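Local coordinates for protein thermospermine synthase (PDB 6BQ6) that probably transfers an aminopropyl group from decarboxylated S-adenosylmethionine to spermidine, yielding thermospermine and methylthioadenosine, at residues 93-98 and 213-218; 182-187 and 227-232; 71-76 and 135-140. All blocks are in the same frame, centred on the assembly; numbering follows the deposited sequence.

Contact 1 (93-98 and 213-218); sequences HPALLH and IFVTQA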
# COMPACT_ATOMS: atom_id res chain seq x y z
N HIS B 93 3.33 -25.63 25.97
CA HIS B 93 4.17 -26.70 26.50
C HIS B 93 5.04 -26.39 27.69
O HIS B 93 5.09 -27.21 28.62
CB HIS B 93 4.92 -27.39 25.38
CG HIS B 93 4.00 -27.99 24.38
ND1 HIS B 93 2.95 -28.79 24.76
CD2 HIS B 93 3.91 -27.87 23.04
CE1 HIS B 93 2.25 -29.13 23.70
NE2 HIS B 93 2.80 -28.59 22.65
N PRO B 94 5.69 -25.22 27.71
CA PRO B 94 6.53 -24.92 28.86
C PRO B 94 5.75 -24.98 30.18
O PRO B 94 6.23 -25.59 31.16
CB PRO B 94 7.02 -23.51 28.55
CG PRO B 94 7.10 -23.47 27.07
CD PRO B 94 5.86 -24.21 26.62
N ALA B 95 4.56 -24.37 30.23
CA ALA B 95 3.75 -24.45 31.45
C ALA B 95 3.47 -25.86 31.87
O ALA B 95 3.74 -26.27 33.01
CB ALA B 95 2.46 -23.68 31.29
N LEU B 96 2.96 -26.68 30.95
CA LEU B 96 2.54 -28.04 31.36
C LEU B 96 3.75 -28.90 31.72
O LEU B 96 3.72 -29.71 32.66
CB LEU B 96 1.70 -28.72 30.33
CG LEU B 96 0.19 -28.44 30.44
CD1 LEU B 96 -0.16 -26.99 30.15
CD2 LEU B 96 -0.57 -29.39 29.55
N LEU B 97 4.86 -28.70 31.01
CA LEU B 97 6.04 -29.47 31.30
C LEU B 97 6.69 -29.14 32.65
O LEU B 97 7.34 -29.99 33.22
CB LEU B 97 7.08 -29.33 30.16
CG LEU B 97 6.65 -29.91 28.83
CD1 LEU B 97 7.53 -29.42 27.70
CD2 LEU B 97 6.65 -31.45 28.88
N HIS B 98 6.56 -27.92 33.13
CA HIS B 98 7.10 -27.55 34.39
C HIS B 98 6.22 -28.04 35.52
O HIS B 98 6.70 -28.08 36.66
CB HIS B 98 7.28 -26.05 34.49
CG HIS B 98 8.53 -25.53 33.81
ND1 HIS B 98 8.60 -25.32 32.46
CD2 HIS B 98 9.75 -25.22 34.30
CE1 HIS B 98 9.82 -24.89 32.14
NE2 HIS B 98 10.53 -24.80 33.25
N ILE B 213 0.30 -23.46 37.66
CA ILE B 213 1.13 -22.59 36.83
C ILE B 213 0.19 -21.77 35.97
O ILE B 213 -0.74 -22.31 35.39
CB ILE B 213 2.12 -23.36 35.96
CG1 ILE B 213 3.12 -24.15 36.85
CG2 ILE B 213 2.87 -22.36 35.05
CD1 ILE B 213 4.02 -25.11 36.13
N PHE B 214 0.40 -20.45 35.92
CA PHE B 214 -0.30 -19.57 35.01
C PHE B 214 0.69 -19.31 33.83
O PHE B 214 1.90 -19.08 34.07
CB PHE B 214 -0.67 -18.27 35.70
CG PHE B 214 -1.33 -17.26 34.79
CD1 PHE B 214 -2.54 -17.55 34.13
CD2 PHE B 214 -0.72 -15.99 34.55
CE1 PHE B 214 -3.15 -16.63 33.29
CE2 PHE B 214 -1.34 -15.09 33.69
CZ PHE B 214 -2.56 -15.38 33.07
N VAL B 215 0.15 -19.25 32.63
CA VAL B 215 0.92 -18.73 31.48
C VAL B 215 -0.01 -17.81 30.70
O VAL B 215 -1.20 -18.11 30.51
CB VAL B 215 1.52 -19.83 30.58
CG1 VAL B 215 0.45 -20.78 30.06
CG2 VAL B 215 2.34 -19.24 29.44
N THR B 216 0.52 -16.69 30.23
CA THR B 216 -0.20 -15.83 29.33
C THR B 216 0.67 -15.51 28.13
O THR B 216 1.87 -15.23 28.28
CB THR B 216 -0.74 -14.53 30.02
OG1 THR B 216 -1.51 -13.79 29.07
CG2 THR B 216 0.38 -13.68 30.58
N GLN B 217 0.04 -15.35 26.97
CA GLN B 217 0.64 -14.61 25.90
C GLN B 217 0.86 -13.16 26.39
O GLN B 217 0.10 -12.63 27.19
CB GLN B 217 -0.16 -14.70 24.64
CG GLN B 217 -1.35 -13.76 24.51
CD GLN B 217 -0.95 -12.40 23.98
OE1 GLN B 217 0.08 -12.25 23.33
NE2 GLN B 217 -1.69 -11.38 24.36
N ALA B 218 1.94 -12.55 25.93
CA ALA B 218 2.36 -11.26 26.49
C ALA B 218 2.82 -10.25 25.44
O ALA B 218 3.59 -9.35 25.75
CB ALA B 218 3.37 -11.51 27.56

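Contact 2 (182-187 and 227-232); sequences LADPIE and TEVFSC. With TER (N-(3-amino-propyl)-N-(5-aminopropyl)-1,4-diaminobutane), chain F.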
# COMPACT_ATOMS: atom_id res chain seq x y z
N LEU B 182 -5.60 -14.37 25.24
CA LEU B 182 -6.46 -13.24 24.95
C LEU B 182 -5.74 -12.21 24.11
O LEU B 182 -4.50 -12.25 23.95
CB LEU B 182 -6.87 -12.55 26.25
CG LEU B 182 -7.54 -13.48 27.24
CD1 LEU B 182 -7.36 -12.87 28.64
CD2 LEU B 182 -9.00 -13.67 26.92
N ALA B 183 -6.53 -11.25 23.59
CA ALA B 183 -5.94 -10.06 22.95
C ALA B 183 -5.03 -9.32 23.94
O ALA B 183 -5.21 -9.42 25.12
CB ALA B 183 -7.06 -9.15 22.48
N ASP B 184 -4.03 -8.60 23.42
CA ASP B 184 -3.17 -7.75 24.22
C ASP B 184 -4.00 -6.77 25.05
O ASP B 184 -5.02 -6.29 24.57
CB ASP B 184 -2.21 -6.94 23.34
CG ASP B 184 -1.22 -7.79 22.59
OD1 ASP B 184 -1.15 -9.03 22.86
OD2 ASP B 184 -0.51 -7.22 21.71
N PRO B 185 -3.51 -6.42 26.26
CA PRO B 185 -4.30 -5.49 27.08
C PRO B 185 -4.29 -4.09 26.47
O PRO B 185 -3.30 -3.66 25.91
CB PRO B 185 -3.59 -5.50 28.44
CG PRO B 185 -2.21 -6.00 28.16
CD PRO B 185 -2.29 -6.89 26.95
N ILE B 186 -5.40 -3.41 26.59
CA ILE B 186 -5.56 -2.05 26.07
C ILE B 186 -6.50 -1.39 27.08
O ILE B 186 -7.63 -1.84 27.25
CB ILE B 186 -6.11 -2.05 24.60
CG1 ILE B 186 -7.27 -3.04 24.40
CG2 ILE B 186 -5.01 -2.45 23.61
CD1 ILE B 186 -8.03 -2.87 23.10
N GLU B 187 -6.00 -0.43 27.86
CA GLU B 187 -6.84 0.36 28.79
C GLU B 187 -8.19 0.66 28.13
O GLU B 187 -8.23 1.36 27.11
CB GLU B 187 -6.18 1.67 29.21
CG GLU B 187 -6.71 2.18 30.54
CD GLU B 187 -5.86 1.76 31.73
OE1 GLU B 187 -4.72 1.28 31.52
OE2 GLU B 187 -6.35 1.94 32.88
N THR B 227 8.34 -3.06 25.10
CA THR B 227 7.89 -2.14 26.14
C THR B 227 6.40 -1.83 26.11
O THR B 227 5.87 -1.26 27.08
CB THR B 227 8.62 -0.80 26.06
OG1 THR B 227 8.38 -0.23 24.79
CG2 THR B 227 10.07 -0.95 26.28
N GLU B 228 5.69 -2.12 25.02
CA GLU B 228 4.27 -1.74 24.95
C GLU B 228 3.47 -2.55 25.94
O GLU B 228 2.64 -2.01 26.64
CB GLU B 228 3.62 -2.01 23.59
CG GLU B 228 4.28 -1.58 22.29
CD GLU B 228 3.78 -2.50 21.16
OE1 GLU B 228 4.64 -2.99 20.38
OE2 GLU B 228 2.50 -2.78 21.14
N VAL B 229 3.65 -3.86 25.96
CA VAL B 229 2.91 -4.69 26.94
C VAL B 229 3.70 -5.80 27.61
O VAL B 229 3.45 -6.11 28.75
CB VAL B 229 1.59 -5.23 26.45
CG1 VAL B 229 0.68 -4.13 25.87
CG2 VAL B 229 1.78 -6.38 25.49
N PHE B 230 4.67 -6.38 26.93
CA PHE B 230 5.42 -7.53 27.49
C PHE B 230 6.06 -7.19 28.81
O PHE B 230 5.88 -7.91 29.81
CB PHE B 230 6.48 -7.96 26.46
CG PHE B 230 7.33 -9.14 26.84
CD1 PHE B 230 6.81 -10.42 26.94
CD2 PHE B 230 8.70 -9.01 26.99
CE1 PHE B 230 7.62 -11.52 27.22
CE2 PHE B 230 9.51 -10.12 27.24
CZ PHE B 230 8.98 -11.38 27.34
N SER B 231 6.77 -6.06 28.89
CA SER B 231 7.36 -5.71 30.17
C SER B 231 6.35 -5.41 31.27
O SER B 231 6.58 -5.76 32.42
CB SER B 231 8.28 -4.50 30.07
OG SER B 231 7.62 -3.43 29.46
N CYS B 232 5.24 -4.77 30.90
CA CYS B 232 4.15 -4.51 31.84
C CYS B 232 3.48 -5.76 32.40
O CYS B 232 3.18 -5.84 33.57
CB CYS B 232 3.10 -3.68 31.13
SG CYS B 232 3.73 -2.13 30.45
N1 TER F . -8.49 -13.80 20.79
C2 TER F . -7.66 -14.98 20.71
C3 TER F . -6.27 -14.68 21.26
C4 TER F . -5.47 -13.76 20.37
N5 TER F . -4.09 -13.73 20.79
C6 TER F . -3.03 -14.00 19.85
C7 TER F . -1.80 -13.15 20.13
C8 TER F . -0.98 -13.03 18.86
N9 TER F . -1.39 -11.92 18.03
C10 TER F . -0.71 -11.72 16.78
C11 TER F . -0.66 -10.28 16.31
C12 TER F . 0.37 -10.20 15.18
C13 TER F . 0.29 -8.90 14.38
N14 TER F . 0.02 -7.76 15.24

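Contact 3 (71-76 and 135-140); sequences LVLDGK and EEVVEF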
# COMPACT_ATOMS: atom_id res chain seq x y z
N LEU B 71 -6.01 -16.57 9.76
CA LEU B 71 -7.19 -16.13 10.46
C LEU B 71 -6.92 -14.69 10.88
O LEU B 71 -5.93 -14.42 11.56
CB LEU B 71 -7.47 -17.02 11.65
CG LEU B 71 -8.67 -16.61 12.51
CD1 LEU B 71 -9.99 -16.81 11.76
CD2 LEU B 71 -8.68 -17.37 13.83
N VAL B 72 -7.82 -13.80 10.51
CA VAL B 72 -7.74 -12.38 10.83
C VAL B 72 -8.97 -11.92 11.58
O VAL B 72 -10.07 -12.18 11.13
CB VAL B 72 -7.59 -11.59 9.51
CG1 VAL B 72 -7.46 -10.07 9.71
CG2 VAL B 72 -6.37 -12.13 8.77
N LEU B 73 -8.75 -11.26 12.73
CA LEU B 73 -9.86 -10.77 13.55
C LEU B 73 -9.73 -9.26 13.65
O LEU B 73 -8.68 -8.77 14.07
CB LEU B 73 -9.87 -11.37 14.93
CG LEU B 73 -10.07 -12.88 15.03
CD1 LEU B 73 -10.10 -13.32 16.48
CD2 LEU B 73 -11.30 -13.39 14.28
N ASP B 74 -10.76 -8.56 13.21
CA ASP B 74 -10.77 -7.08 13.15
C ASP B 74 -9.52 -6.54 12.46
O ASP B 74 -8.86 -5.64 12.95
CB ASP B 74 -10.98 -6.50 14.56
CG ASP B 74 -12.48 -6.30 14.93
OD1 ASP B 74 -13.37 -6.19 14.04
OD2 ASP B 74 -12.75 -6.23 16.13
N GLY B 75 -9.19 -7.16 11.33
CA GLY B 75 -8.03 -6.82 10.53
C GLY B 75 -6.66 -7.07 11.12
O GLY B 75 -5.65 -6.58 10.59
N LYS B 76 -6.61 -7.83 12.22
CA LYS B 76 -5.36 -8.19 12.85
C LYS B 76 -5.18 -9.68 12.73
O LYS B 76 -6.02 -10.47 13.15
CB LYS B 76 -5.36 -7.75 14.30
CG LYS B 76 -5.72 -6.27 14.49
CD LYS B 76 -4.79 -5.55 15.45
CE LYS B 76 -4.99 -6.00 16.90
NZ LYS B 76 -3.76 -5.73 17.70
N GLU B 135 -18.71 -16.69 20.71
CA GLU B 135 -19.10 -17.98 20.18
C GLU B 135 -18.96 -18.06 18.67
O GLU B 135 -18.71 -19.14 18.12
CB GLU B 135 -20.55 -18.27 20.59
CG GLU B 135 -21.00 -19.68 20.24
CD GLU B 135 -22.33 -20.02 20.91
OE1 GLU B 135 -23.13 -19.08 21.08
OE2 GLU B 135 -22.55 -21.21 21.24
N GLU B 136 -19.07 -16.94 17.98
CA GLU B 136 -18.99 -16.99 16.50
C GLU B 136 -17.59 -17.31 16.06
O GLU B 136 -17.41 -18.04 15.09
CB GLU B 136 -19.52 -15.71 15.88
CG GLU B 136 -21.05 -15.69 15.97
CD GLU B 136 -21.69 -14.58 15.17
OE1 GLU B 136 -21.14 -14.25 14.10
OE2 GLU B 136 -22.75 -14.05 15.62
N VAL B 137 -16.59 -16.87 16.81
CA VAL B 137 -15.19 -17.23 16.49
C VAL B 137 -15.00 -18.73 16.71
O VAL B 137 -14.42 -19.41 15.88
CB VAL B 137 -14.19 -16.43 17.31
CG1 VAL B 137 -12.76 -17.01 17.17
CG2 VAL B 137 -14.22 -14.96 16.90
N VAL B 138 -15.49 -19.26 17.83
CA VAL B 138 -15.34 -20.69 18.13
C VAL B 138 -15.98 -21.50 17.03
O VAL B 138 -15.39 -22.46 16.52
CB VAL B 138 -15.98 -21.07 19.48
CG1 VAL B 138 -15.97 -22.57 19.69
CG2 VAL B 138 -15.20 -20.37 20.57
N GLU B 139 -17.21 -21.14 16.70
CA GLU B 139 -17.95 -21.94 15.72
C GLU B 139 -17.32 -21.83 14.33
O GLU B 139 -17.25 -22.83 13.61
CB GLU B 139 -19.41 -21.52 15.73
CG GLU B 139 -20.15 -22.01 16.98
CD GLU B 139 -20.26 -23.55 17.08
OE1 GLU B 139 -20.32 -24.25 16.04
OE2 GLU B 139 -20.20 -24.07 18.19
N PHE B 140 -16.82 -20.64 14.00
CA PHE B 140 -16.11 -20.44 12.74
C PHE B 140 -14.91 -21.38 12.67
O PHE B 140 -14.73 -22.11 11.70
CB PHE B 140 -15.66 -19.01 12.60
CG PHE B 140 -14.99 -18.73 11.30
CD1 PHE B 140 -15.74 -18.51 10.18
CD2 PHE B 140 -13.64 -18.80 11.18
CE1 PHE B 140 -15.14 -18.32 8.96
CE2 PHE B 140 -13.01 -18.58 9.95
CZ PHE B 140 -13.76 -18.34 8.84

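Contact 1 (93-98 and 213-218)
Ile213 reaches Ala95 because its CG1 branch sits beside the backbone N, opposite the carbonyl carbon (chi1 -62°), and then runs out extended to CD1. That methyl comes down on the helix backbone: CD1 stands 3.3 Å from Ala95 O, a tight approach, and 3.8 Å from His98 CB. The other branch of the same isoleucine, CG2, points back at the Ala95 methyl, 4.0 Å from CB. Val215, two residues along the strand and on the same side, places CG1 between its own backbone N and carbonyl carbon (chi1 57°), which sets that methyl 3.7 Å from Ala95 CB. The small alanine thus meets both strand side chains at once, consistent with the close approach of helix 84-98. This is helix-on-sheet packing in the Rossmann-like domain: the segments run almost exactly antiparallel, at 173°, with axes 8.5 Å apart, and Leu262 of the neighbouring strand and Val177 of strand 175-181 widen the floor under Ala95. His98 contributes only its near end to the interface, since its ring turns aside and donates from ND1 to Pro94 O at 2.7 Å. Pro94 O lies in the plane of the imidazole, while ND1 stands above the carbonyl plane of Pro94. The backbone N of His98 comes to the same oxygen from the opposite face, so two bonds grip it, and the one from ND1 restrains the ring's rotation.

Contact 2 (182-187 and 227-232)
Pro185 and Val229 point their side chains at one another, the pyrrolidine ring presenting its outer CG–CD corner to a single methyl of the valine. Val229 CG1 is 4.1 Å from Pro185 CG, and the same methyl lies 4.0 Å from Pro185 O, so it rests against both the ring and the carbonyl of one residue. The valine manages this with CG1 beside its backbone N and opposite the carbonyl carbon (chi1 -52°); CG2 is thereby swung toward Asp184, whose carboxyl carbon CG is 4.4 Å from it. This methyl sits over a face of the Asp184 carboxylate, while OD1 of that group takes a hydrogen bond from Gln217 outside the two segments. Segment 182-187 belongs to the loop that leaves strand 175-181 just after Asp181, the predicted proton acceptor; as in spermidine synthases, this loop probably helps to close the active site. Val229 occupies the N-cap position of helix 230-238, so the loop leans on the very start of that helix, and Tyr316 packs against the valine as well. Back along the loop, Leu182 O stands 3.5 Å from N5 of the bound thermospermine. Near the valine, Asp184 OD2 and Glu228 OE2 are 5.4 Å apart without contact, a pairing of like charges that probably raises the local negative potential.

Contact 3 (71-76 and 135-140)
Leu71 brings its CD1 methyl obliquely to the Phe140 ring, 3.9 Å from CE2 and 4.2 Å from CD2, as the two side chains slide past each other in opposite directions. Both leave the backbone with CG opposite the backbone N (chi1 178° for Leu71, -177° for Phe140), which stretches each across the gap between strand and helix. One turn earlier on the helix, Val137 meets the hairpin at a second point, its CG2 lying 4.2 Å from Leu73 CD2. The strand partners are two residues apart and the helix partners three, so matching faces of the two elements come together. Leu73 also opens a type I' turn that ends at Lys76. Its N donates to Lys76 O, and Lys76 N returns a bond to Leu73 O, both at 2.9 Å, making a tight two-residue beta hairpin between strands 70-73 and 76-80, with Asp74 and Gly75 at its bend. The hairpin belongs to the N-terminal tetramerisation region, whereas helix 135-144 follows the Rossmann-like strand that ends in Asp132, an adenosine-binding residue. Gln57, another such residue, packs on Leu73 and Val137 alike, and Ile59 adds to the apolar surface around Phe140. With only methyls and ring carbons meeting across the join, shape and hydrophobic burial hold the two domains together here, rather than any directional bond.

All three contacts are mainly buried, but contact 1 lies nearest the centre of the chain and joins regular elements of the Rossmann-like domain. Contact 2 sits farther out, where a loop meets the beginning of a helix, with exposed neighbours along both segments. Contact 3, farthest from the centre yet buried, bridges the 70-80 hairpin of the N-terminal region and the catalytic domain. Only contacts 1 and 2 touch: strand 212-220 leads on to helix 230-238, Gln217 NE2 probably hydrogen-bonds to Asp184 OD1, and Ala218 O packs on Phe230 CB. Contact 3 is purely aliphatic and aromatic, contact 1 adds a methyl resting on a backbone carbonyl, and contact 2 brings in the Asp184 carboxylate near the polyamine pocket.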